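Local structure of inosine-uridine preferring nucleoside hydrolase family protein (Bacillus anthracis, 2C40) at residues 133-138 with 182-187; 19-24 with 249-254. The protein belongs to the nucleoside hydrolase family of alpha/beta proteins and holds a calcium ion together with alpha-D-ribofuranose in one pocket. One frame throughout, in Å; residues are numbered along the deposited sequence.

Contact 1: residues 133-138 with 182-187; sequences RALYEA and ARVWEA
Arg183 brings its guanidinium obliquely against the ring of Tyr136, while Leu135 packs on Val184 and Ala187. From CB, which sets off toward helix 129-137, the arginine chain bends about the CB-CG bond (chi2 -102°), and CD comes to 4.5 Å from Tyr136 CB. Beyond it, NE comes no nearer than 4.3 Å to Tyr136 CD2, and NH1 stays at a similar distance from Tyr136 CB. The closest touch is made at the tip, where NH2 lies 3.6 Å from Tyr136 CD2. Tyr136 CD2 sits over one face of the guanidinium, off its centre; the two planes are tilted by 44°, so this is not a parallel stack. Tyr136 reaches the place because its CG is anti to the backbone N (chi1 174°), which brings the CD2 side of the ring up to the guanidinium. Leu135 supplies the apolar half: its CD1 methyl meets Val184 CG2 and Ala187 CB, each at 4.2 Å, and CD2 lies 4.4 Å from the same Ala187 CB. The two helices are the connecting helices of successive beta-alpha-beta units: helix 129-137 links strands 120-124 and 145-151, helix 178-186 links 145-151 to 191-194, and they pack side by side on one side of the sheet. Ile141 and Glu142, in the loop after helix 129-137, also touch Leu135. With no hydrogen bond between the segments, the helices meet through methyl groups on the buried side and, nearer the surface, through a probably charged guanidinium against an aromatic ring, a contact probably held by dispersion and some cation-aromatic attraction at an oblique tilt.

Contact 2: residues 19-24 with 249-254; sequences FLLLQM and LTAAFV
Gln23 NE2 is gripped by two carbonyls, Phe19 O and Phe55 O. Its bond to Phe19 O is 3.0 Å long and nearly straight (171° at the hydrogen), with the acceptor in the plane of the glutamine amide; the side chain folds back to the carbonyl four residues earlier to make it. Gln23 itself lies within a type I turn from Leu21 to Met24, whose end residues both touch helix 246-255, Leu21 through the tip of its side chain. Leu21 CD2 presses on Ala251 CB at 4.0 Å and lies 4.1 Å from Ala251 O. Both helices belong to the nucleoside hydrolase core and start at the pocket: Asp13 and Asp14 sit in the first turn of one, Asp247 in that of the other, and Asp14 and Asp247 both bind the calcium ion. Ala251 is one turn further on, its side chain about 10 Å from the metal. Leu123, on strand 120-124, touches both Leu21 and Ala251. Met24 makes the second touch. Its CG stands anti to the carbonyl carbon (chi1 -61°), and the chain, extended as far as SD and bent beyond it, brings SD to 4.2 Å from Ala251 O, a loose van der Waals approach. Tyr302 of helix 296-308 touches Met24 and, across the joint, Ala252.

Contact 2 lies in the core, about 10 Å from the centre of the chain to its own centre, and all its touching residues are buried; contact 1 sits 18 Å from that centre and is only partly buried. Both join helices that pack on the central sheet, yet they share no helix, and their nearest atoms are about 12 Å apart. Strand 120-124 relates them: it leads into helix 129-137 of contact 1, while its Leu123 packs against contact 2. The chemistry follows the place. The inner contact sets a leucine methyl on an alanine methyl, with a methionine sulfur at long range from a backbone carbonyl, whereas the outer one adds an arginine and a tyrosine toward solvent.

Contact 1: residues 133-138 with 182-187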
# COMPACT_ATOMS: atom_id res chain seq x y z
N ARG A 133 -18.72 -22.18 -14.72
CA ARG A 133 -17.96 -23.20 -15.40
C ARG A 133 -18.12 -24.59 -14.78
O ARG A 133 -18.30 -25.53 -15.50
CB ARG A 133 -16.50 -22.75 -15.42
CG ARG A 133 -15.68 -23.46 -16.41
CD ARG A 133 -14.82 -22.46 -17.26
NE ARG A 133 -13.72 -21.95 -16.49
CZ ARG A 133 -12.45 -22.32 -16.63
NH1 ARG A 133 -12.06 -23.20 -17.56
NH2 ARG A 133 -11.55 -21.76 -15.84
N ALA A 134 -18.05 -24.67 -13.46
CA ALA A 134 -18.36 -25.86 -12.66
C ALA A 134 -19.73 -26.42 -13.01
O ALA A 134 -19.88 -27.61 -13.28
CB ALA A 134 -18.32 -25.50 -11.14
N LEU A 135 -20.70 -25.53 -13.06
CA LEU A 135 -22.09 -25.89 -13.38
C LEU A 135 -22.27 -26.36 -14.81
O LEU A 135 -22.98 -27.33 -15.08
CB LEU A 135 -22.97 -24.69 -13.12
CG LEU A 135 -23.10 -24.33 -11.63
CD1 LEU A 135 -23.60 -22.92 -11.52
CD2 LEU A 135 -24.05 -25.31 -10.91
N TYR A 136 -21.58 -25.70 -15.72
CA TYR A 136 -21.66 -26.10 -17.13
C TYR A 136 -21.15 -27.54 -17.32
O TYR A 136 -21.79 -28.34 -17.98
CB TYR A 136 -20.94 -25.09 -18.02
CG TYR A 136 -20.91 -25.58 -19.42
CD1 TYR A 136 -19.71 -26.07 -19.98
CD2 TYR A 136 -22.09 -25.65 -20.17
CE1 TYR A 136 -19.68 -26.57 -21.27
CE2 TYR A 136 -22.05 -26.16 -21.49
CZ TYR A 136 -20.84 -26.61 -22.03
OH TYR A 136 -20.75 -27.15 -23.31
N GLU A 137 -20.04 -27.88 -16.68
CA GLU A 137 -19.44 -29.20 -16.84
C GLU A 137 -20.09 -30.29 -15.99
O GLU A 137 -20.20 -31.45 -16.42
CB GLU A 137 -17.97 -29.13 -16.50
CG GLU A 137 -17.25 -28.25 -17.47
CD GLU A 137 -15.78 -28.10 -17.18
OE1 GLU A 137 -15.19 -29.05 -16.62
OE2 GLU A 137 -15.22 -27.04 -17.58
N ALA A 138 -20.51 -29.93 -14.79
CA ALA A 138 -21.07 -30.89 -13.84
C ALA A 138 -22.28 -30.30 -13.11
O ALA A 138 -22.19 -29.94 -11.94
CB ALA A 138 -20.01 -31.30 -12.83
N ALA A 182 -25.49 -14.87 -15.40
CA ALA A 182 -26.64 -15.45 -16.07
C ALA A 182 -26.75 -16.97 -15.87
O ALA A 182 -27.81 -17.46 -15.48
CB ALA A 182 -26.62 -15.10 -17.53
N ARG A 183 -25.66 -17.69 -16.12
CA ARG A 183 -25.58 -19.14 -15.87
C ARG A 183 -25.89 -19.56 -14.42
O ARG A 183 -26.60 -20.56 -14.15
CB ARG A 183 -24.16 -19.56 -16.06
CG ARG A 183 -23.89 -20.16 -17.30
CD ARG A 183 -23.80 -21.69 -17.16
NE ARG A 183 -24.13 -22.24 -18.47
CZ ARG A 183 -23.42 -22.01 -19.57
NH1 ARG A 183 -22.31 -21.29 -19.52
NH2 ARG A 183 -23.82 -22.52 -20.72
N VAL A 184 -25.30 -18.83 -13.47
CA VAL A 184 -25.56 -19.11 -12.05
C VAL A 184 -27.04 -18.82 -11.79
O VAL A 184 -27.76 -19.63 -11.17
CB VAL A 184 -24.66 -18.30 -11.13
CG1 VAL A 184 -25.11 -18.42 -9.69
CG2 VAL A 184 -23.20 -18.74 -11.30
N TRP A 185 -27.52 -17.71 -12.33
CA TRP A 185 -28.92 -17.34 -12.16
C TRP A 185 -29.88 -18.40 -12.73
O TRP A 185 -30.97 -18.55 -12.18
CB TRP A 185 -29.22 -16.00 -12.80
CG TRP A 185 -29.44 -14.80 -11.90
CD1 TRP A 185 -30.53 -13.97 -11.90
CD2 TRP A 185 -28.56 -14.28 -10.90
NE1 TRP A 185 -30.38 -12.98 -11.00
CE2 TRP A 185 -29.18 -13.14 -10.36
CE3 TRP A 185 -27.31 -14.67 -10.40
CZ2 TRP A 185 -28.59 -12.38 -9.37
CZ3 TRP A 185 -26.75 -13.94 -9.39
CH2 TRP A 185 -27.39 -12.80 -8.88
N GLU A 186 -29.50 -19.12 -13.77
CA GLU A 186 -30.39 -20.13 -14.29
C GLU A 186 -30.33 -21.43 -13.47
O GLU A 186 -31.25 -22.22 -13.53
CB GLU A 186 -30.20 -20.37 -15.80
CG GLU A 186 -28.82 -20.79 -16.20
CD GLU A 186 -28.73 -21.20 -17.69
OE1 GLU A 186 -29.13 -22.35 -18.05
OE2 GLU A 186 -28.23 -20.39 -18.49
N ALA A 187 -29.27 -21.66 -12.71
CA ALA A 187 -29.17 -22.88 -11.89
C ALA A 187 -30.27 -22.96 -10.82
O ALA A 187 -30.77 -21.93 -10.30
CB ALA A 187 -27.79 -22.98 -11.22

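Contact 2: residues 19-24 with 249-254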
# COMPACT_ATOMS: atom_id res chain seq x y z
N PHE A 19 -8.90 -14.62 6.33
CA PHE A 19 -8.38 -14.59 7.70
C PHE A 19 -9.50 -14.67 8.73
O PHE A 19 -9.38 -15.43 9.69
CB PHE A 19 -7.45 -13.39 7.91
CG PHE A 19 -7.27 -13.02 9.31
CD1 PHE A 19 -6.46 -13.76 10.14
CD2 PHE A 19 -7.93 -11.89 9.85
CE1 PHE A 19 -6.27 -13.38 11.48
CE2 PHE A 19 -7.75 -11.52 11.16
CZ PHE A 19 -6.93 -12.28 11.99
N LEU A 20 -10.59 -13.95 8.54
CA LEU A 20 -11.68 -14.00 9.52
C LEU A 20 -12.49 -15.31 9.45
O LEU A 20 -12.87 -15.82 10.48
CB LEU A 20 -12.61 -12.82 9.34
CG LEU A 20 -11.99 -11.43 9.52
CD1 LEU A 20 -12.92 -10.44 8.98
CD2 LEU A 20 -11.71 -11.15 10.96
N LEU A 21 -12.75 -15.86 8.26
CA LEU A 21 -13.46 -17.15 8.15
C LEU A 21 -12.78 -18.20 9.02
O LEU A 21 -13.41 -19.06 9.66
CB LEU A 21 -13.50 -17.67 6.68
CG LEU A 21 -14.40 -16.88 5.71
CD1 LEU A 21 -13.90 -17.02 4.30
CD2 LEU A 21 -15.91 -17.30 5.83
N LEU A 22 -11.46 -18.10 9.02
CA LEU A 22 -10.62 -19.06 9.67
C LEU A 22 -10.72 -19.02 11.23
O LEU A 22 -10.35 -19.96 11.91
CB LEU A 22 -9.17 -18.87 9.17
CG LEU A 22 -8.84 -19.30 7.73
CD1 LEU A 22 -7.50 -18.79 7.33
CD2 LEU A 22 -8.91 -20.83 7.58
N GLN A 23 -11.25 -17.92 11.77
CA GLN A 23 -11.44 -17.75 13.21
C GLN A 23 -12.87 -18.13 13.63
O GLN A 23 -13.16 -18.31 14.82
CB GLN A 23 -11.16 -16.31 13.60
CG GLN A 23 -9.83 -15.72 13.10
CD GLN A 23 -8.71 -16.72 13.08
OE1 GLN A 23 -8.34 -17.30 14.11
NE2 GLN A 23 -8.17 -16.97 11.90
N MET A 24 -13.77 -18.30 12.66
CA MET A 24 -15.15 -18.70 12.95
C MET A 24 -15.24 -20.18 13.39
O MET A 24 -14.90 -21.09 12.62
CB MET A 24 -16.03 -18.47 11.72
CG MET A 24 -16.09 -17.01 11.30
SD MET A 24 -17.04 -16.62 9.83
CE MET A 24 -16.90 -18.06 8.88
N LEU A 249 -18.40 -8.43 4.80
CA LEU A 249 -19.77 -8.51 5.22
C LEU A 249 -20.43 -9.76 4.65
O LEU A 249 -21.25 -10.39 5.31
CB LEU A 249 -20.53 -7.30 4.74
CG LEU A 249 -22.00 -7.10 5.13
CD1 LEU A 249 -22.88 -7.51 4.01
CD2 LEU A 249 -22.41 -7.79 6.46
N THR A 250 -20.10 -10.08 3.41
CA THR A 250 -20.55 -11.31 2.75
C THR A 250 -20.12 -12.54 3.55
O THR A 250 -20.95 -13.42 3.81
CB THR A 250 -20.00 -11.41 1.31
OG1 THR A 250 -20.34 -10.21 0.57
CG2 THR A 250 -20.56 -12.60 0.58
N ALA A 251 -18.85 -12.56 3.94
CA ALA A 251 -18.26 -13.66 4.72
C ALA A 251 -18.83 -13.72 6.14
O ALA A 251 -19.04 -14.81 6.67
CB ALA A 251 -16.76 -13.50 4.77
N ALA A 252 -19.11 -12.55 6.73
CA ALA A 252 -19.67 -12.48 8.07
C ALA A 252 -21.15 -12.95 8.10
O ALA A 252 -21.61 -13.51 9.09
CB ALA A 252 -19.57 -11.09 8.60
N PHE A 253 -21.86 -12.71 7.01
CA PHE A 253 -23.24 -13.14 6.85
C PHE A 253 -23.33 -14.69 6.81
O PHE A 253 -24.30 -15.28 7.27
CB PHE A 253 -23.86 -12.58 5.56
CG PHE A 253 -25.30 -12.93 5.37
CD1 PHE A 253 -26.28 -12.32 6.11
CD2 PHE A 253 -25.69 -13.90 4.45
CE1 PHE A 253 -27.62 -12.67 5.93
CE2 PHE A 253 -27.02 -14.24 4.30
CZ PHE A 253 -27.97 -13.61 5.02
N VAL A 254 -22.32 -15.32 6.21
CA VAL A 254 -22.21 -16.77 6.23
C VAL A 254 -21.99 -17.27 7.69
O VAL A 254 -22.63 -18.22 8.12
CB VAL A 254 -21.05 -17.26 5.30
CG1 VAL A 254 -20.78 -18.75 5.51
CG2 VAL A 254 -21.38 -16.95 3.85